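Local coordinates for glutathione S-transferase (Burkholderia glumae, PDB 4ISD), which binds glutathione and, as a glutathione transferase homologue, probably conjugates its thiol to electrophilic substrates, at residues C144-L148 / L180-P186. Residues are numbered along the deposited sequence; the frame is centred on the assembly and turned at random.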
ATOM      1  N   CYS A 144       4.726  19.335   0.029  1.00 63.16           N
ATOM      2  CA  CYS A 144       5.053  19.954  -1.240  1.00 61.30           C
ATOM      3  C   CYS A 144       6.522  19.744  -1.534  1.00 60.97           C
ATOM      4  O   CYS A 144       6.900  19.367  -2.648  1.00 60.73           O
ATOM      5  CB  CYS A 144       4.743  21.449  -1.195  1.00 59.21           C
ATOM      6  SG  CYS A 144       3.046  21.851  -1.664  1.00 71.86           S
ATOM      7  N   GLU A 145       7.343  19.980  -0.517  1.00 57.40           N
ATOM      8  CA  GLU A 145       8.787  19.897  -0.658  1.00 59.30           C
ATOM      9  C   GLU A 145       9.212  18.468  -0.965  1.00 62.74           C
ATOM     10  O   GLU A 145      10.014  18.212  -1.876  1.00 58.46           O
ATOM     11  CB  GLU A 145       9.443  20.400   0.618  1.00 64.50           C
ATOM     12  CG  GLU A 145      10.938  20.256   0.680  1.00 76.40           C
ATOM     13  CD  GLU A 145      11.515  21.001   1.872  1.00 99.00           C
ATOM     14  OE1 GLU A 145      10.740  21.349   2.793  1.00102.69           O
ATOM     15  OE2 GLU A 145      12.739  21.253   1.887  1.00110.15           O
ATOM     16  N   LYS A 146       8.650  17.528  -0.213  1.00 67.19           N
ATOM     17  CA  LYS A 146       8.983  16.125  -0.386  1.00 60.30           C
ATOM     18  C   LYS A 146       8.566  15.665  -1.774  1.00 50.48           C
ATOM     19  O   LYS A 146       9.296  14.921  -2.435  1.00 50.30           O
ATOM     20  CB  LYS A 146       8.317  15.281   0.697  1.00 60.68           C
ATOM     21  N   LEU A 147       7.405  16.130  -2.230  1.00 45.20           N
ATOM     22  CA  LEU A 147       6.918  15.768  -3.563  1.00 45.45           C
ATOM     23  C   LEU A 147       7.856  16.279  -4.658  1.00 48.78           C
ATOM     24  O   LEU A 147       8.259  15.532  -5.544  1.00 38.58           O
ATOM     25  CB  LEU A 147       5.507  16.307  -3.805  1.00 43.72           C
ATOM     26  CG  LEU A 147       4.947  15.807  -5.136  1.00 42.26           C
ATOM     27  CD1 LEU A 147       5.041  14.290  -5.168  1.00 38.20           C
ATOM     28  CD2 LEU A 147       3.513  16.281  -5.387  1.00 38.53           C
ATOM     29  N   LEU A 148       8.224  17.552  -4.583  1.00 52.79           N
ATOM     30  CA  LEU A 148       9.064  18.132  -5.624  1.00 53.30           C
ATOM     31  C   LEU A 148      10.442  17.492  -5.649  1.00 55.94           C
ATOM     32  O   LEU A 148      11.001  17.251  -6.713  1.00 58.93           O
ATOM     33  CB  LEU A 148       9.180  19.639  -5.445  1.00 53.24           C
ATOM     34  CG  LEU A 148       9.901  20.354  -6.575  1.00 55.02           C
ATOM     35  CD1 LEU A 148       9.125  20.190  -7.858  1.00 55.79           C
ATOM     36  CD2 LEU A 148      10.057  21.811  -6.223  1.00 55.02           C
ATOM     37  N   LEU A 180       1.393  19.713  -7.514  1.00 57.41           N
ATOM     38  CA  LEU A 180       2.476  20.688  -7.477  1.00 56.10           C
ATOM     39  C   LEU A 180       1.941  22.064  -7.864  1.00 52.80           C
ATOM     40  O   LEU A 180       2.470  23.098  -7.440  1.00 46.88           O
ATOM     41  CB  LEU A 180       3.617  20.260  -8.401  1.00 56.72           C
ATOM     42  CG  LEU A 180       4.451  19.082  -7.886  1.00 51.88           C
ATOM     43  CD1 LEU A 180       5.593  18.789  -8.852  1.00 53.13           C
ATOM     44  CD2 LEU A 180       4.986  19.393  -6.499  1.00 47.32           C
ATOM     45  N   VAL A 181       0.863  22.057  -8.640  1.00 52.58           N
ATOM     46  CA  VAL A 181       0.222  23.281  -9.087  1.00 60.56           C
ATOM     47  C   VAL A 181      -0.257  24.141  -7.910  1.00 67.96           C
ATOM     48  O   VAL A 181      -0.330  25.372  -8.025  1.00 77.18           O
ATOM     49  CB  VAL A 181      -0.939  22.987 -10.079  1.00 68.40           C
ATOM     50  CG1 VAL A 181      -2.153  22.478  -9.339  1.00 79.52           C
ATOM     51  CG2 VAL A 181      -1.298  24.222 -10.858  1.00 66.25           C
ATOM     52  N   ALA A 182      -0.553  23.507  -6.776  1.00 63.85           N
ATOM     53  CA  ALA A 182      -1.055  24.236  -5.604  1.00 65.75           C
ATOM     54  C   ALA A 182       0.055  24.686  -4.646  1.00 70.07           C
ATOM     55  O   ALA A 182      -0.207  25.364  -3.642  1.00 68.19           O
ATOM     56  CB  ALA A 182      -2.086  23.407  -4.864  1.00 52.39           C
ATOM     57  N   CYS A 183       1.291  24.303  -4.961  1.00 59.00           N
ATOM     58  CA  CYS A 183       2.436  24.638  -4.124  1.00 63.58           C
ATOM     59  C   CYS A 183       3.009  25.997  -4.510  1.00 67.36           C
ATOM     60  O   CYS A 183       2.397  26.749  -5.266  1.00 71.72           O
ATOM     61  CB  CYS A 183       3.516  23.552  -4.216  1.00 66.55           C
ATOM     62  SG  CYS A 183       2.983  21.874  -3.701  1.00 93.23           S
ATOM     63  N   GLY A 184       4.190  26.305  -3.989  1.00 67.14           N
ATOM     64  CA  GLY A 184       4.777  27.612  -4.182  1.00 69.47           C
ATOM     65  C   GLY A 184       6.244  27.552  -4.550  1.00 72.15           C
ATOM     66  O   GLY A 184       6.969  28.542  -4.411  1.00 82.32           O
ATOM     67  N   ASP A 185       6.687  26.389  -5.013  1.00 65.41           N
ATOM     68  CA  ASP A 185       8.039  26.259  -5.549  1.00 71.01           C
ATOM     69  C   ASP A 185       8.019  26.143  -7.076  1.00 68.24           C
ATOM     70  O   ASP A 185       7.082  25.594  -7.658  1.00 63.05           O
ATOM     71  CB  ASP A 185       8.755  25.059  -4.926  1.00 74.06           C
ATOM     72  CG  ASP A 185       9.374  25.383  -3.578  1.00 80.64           C
ATOM     73  OD1 ASP A 185       9.015  26.424  -2.983  1.00 84.78           O
ATOM     74  OD2 ASP A 185      10.222  24.591  -3.117  1.00 81.19           O
ATOM     75  N   PRO A 186       9.042  26.689  -7.741  1.00 73.47           N
ATOM     76  CA  PRO A 186       9.030  26.515  -9.197  1.00 69.60           C
ATOM     77  C   PRO A 186       9.279  25.061  -9.585  1.00 60.88           C
ATOM     78  O   PRO A 186      10.127  24.390  -8.981  1.00 57.03           O
ATOM     79  CB  PRO A 186      10.161  27.438  -9.684  1.00 68.91           C
ATOM     80  CG  PRO A 186      10.998  27.718  -8.474  1.00 73.26           C
ATOM     81  CD  PRO A 186      10.072  27.643  -7.292  1.00 78.01           C
TER
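A disulfide between Cys-144 and Cys-183, flanked by leucine packing, ties helix 139-154 to the loop that links helices 168-177 and 189-199, within the all-helical C-terminal domain of the glutathione transferase fold. SG of Cys-144 is bonded to SG of Cys-183 at 2.0 Å, and the CB-SG-SG-CB torsion of -85° gives the bridge a left-handed twist close to the relaxed value for a disulfide. On both cysteines SG stands anti to the carbonyl carbon (chi1 -88° in Cys-144 and -60° in Cys-183), which turns each sulfur across the gap to its mate, while CA of Cys-144 and CA of Cys-183 stay 6.1 Å apart.

Cys-183 directly follows a 3-10 turn that ends at Ala-182, and its N is hydrogen-bonded to O of Leu-180. Leu-180 and Cys-183, three residues apart, both reach helix 139-154, where Leu-180 lays its two methyls against successive leucines. Its CD2 meets CD2 of Leu-147 at 3.6 Å as the side chains pass at a slant, and its CD1 touches CD1 of Leu-148, the two chains running nearly perpendicular. Leu-147 is buried and carries the contact inward, where it also packs on Phe-173 and Leu-177 of helix 168-177 and on Phe-115. The contact lies at the periphery of the chain; the side chain of Leu-147 is about 13 Å from bound glutathione. Toward the more exposed end, Leu-148 forks between two neighbours: while CD1 stays on Leu-180, CD2 rests 3.7 Å from CB of Asp-185 and 3.8 Å from the carbonyl O of Pro-186.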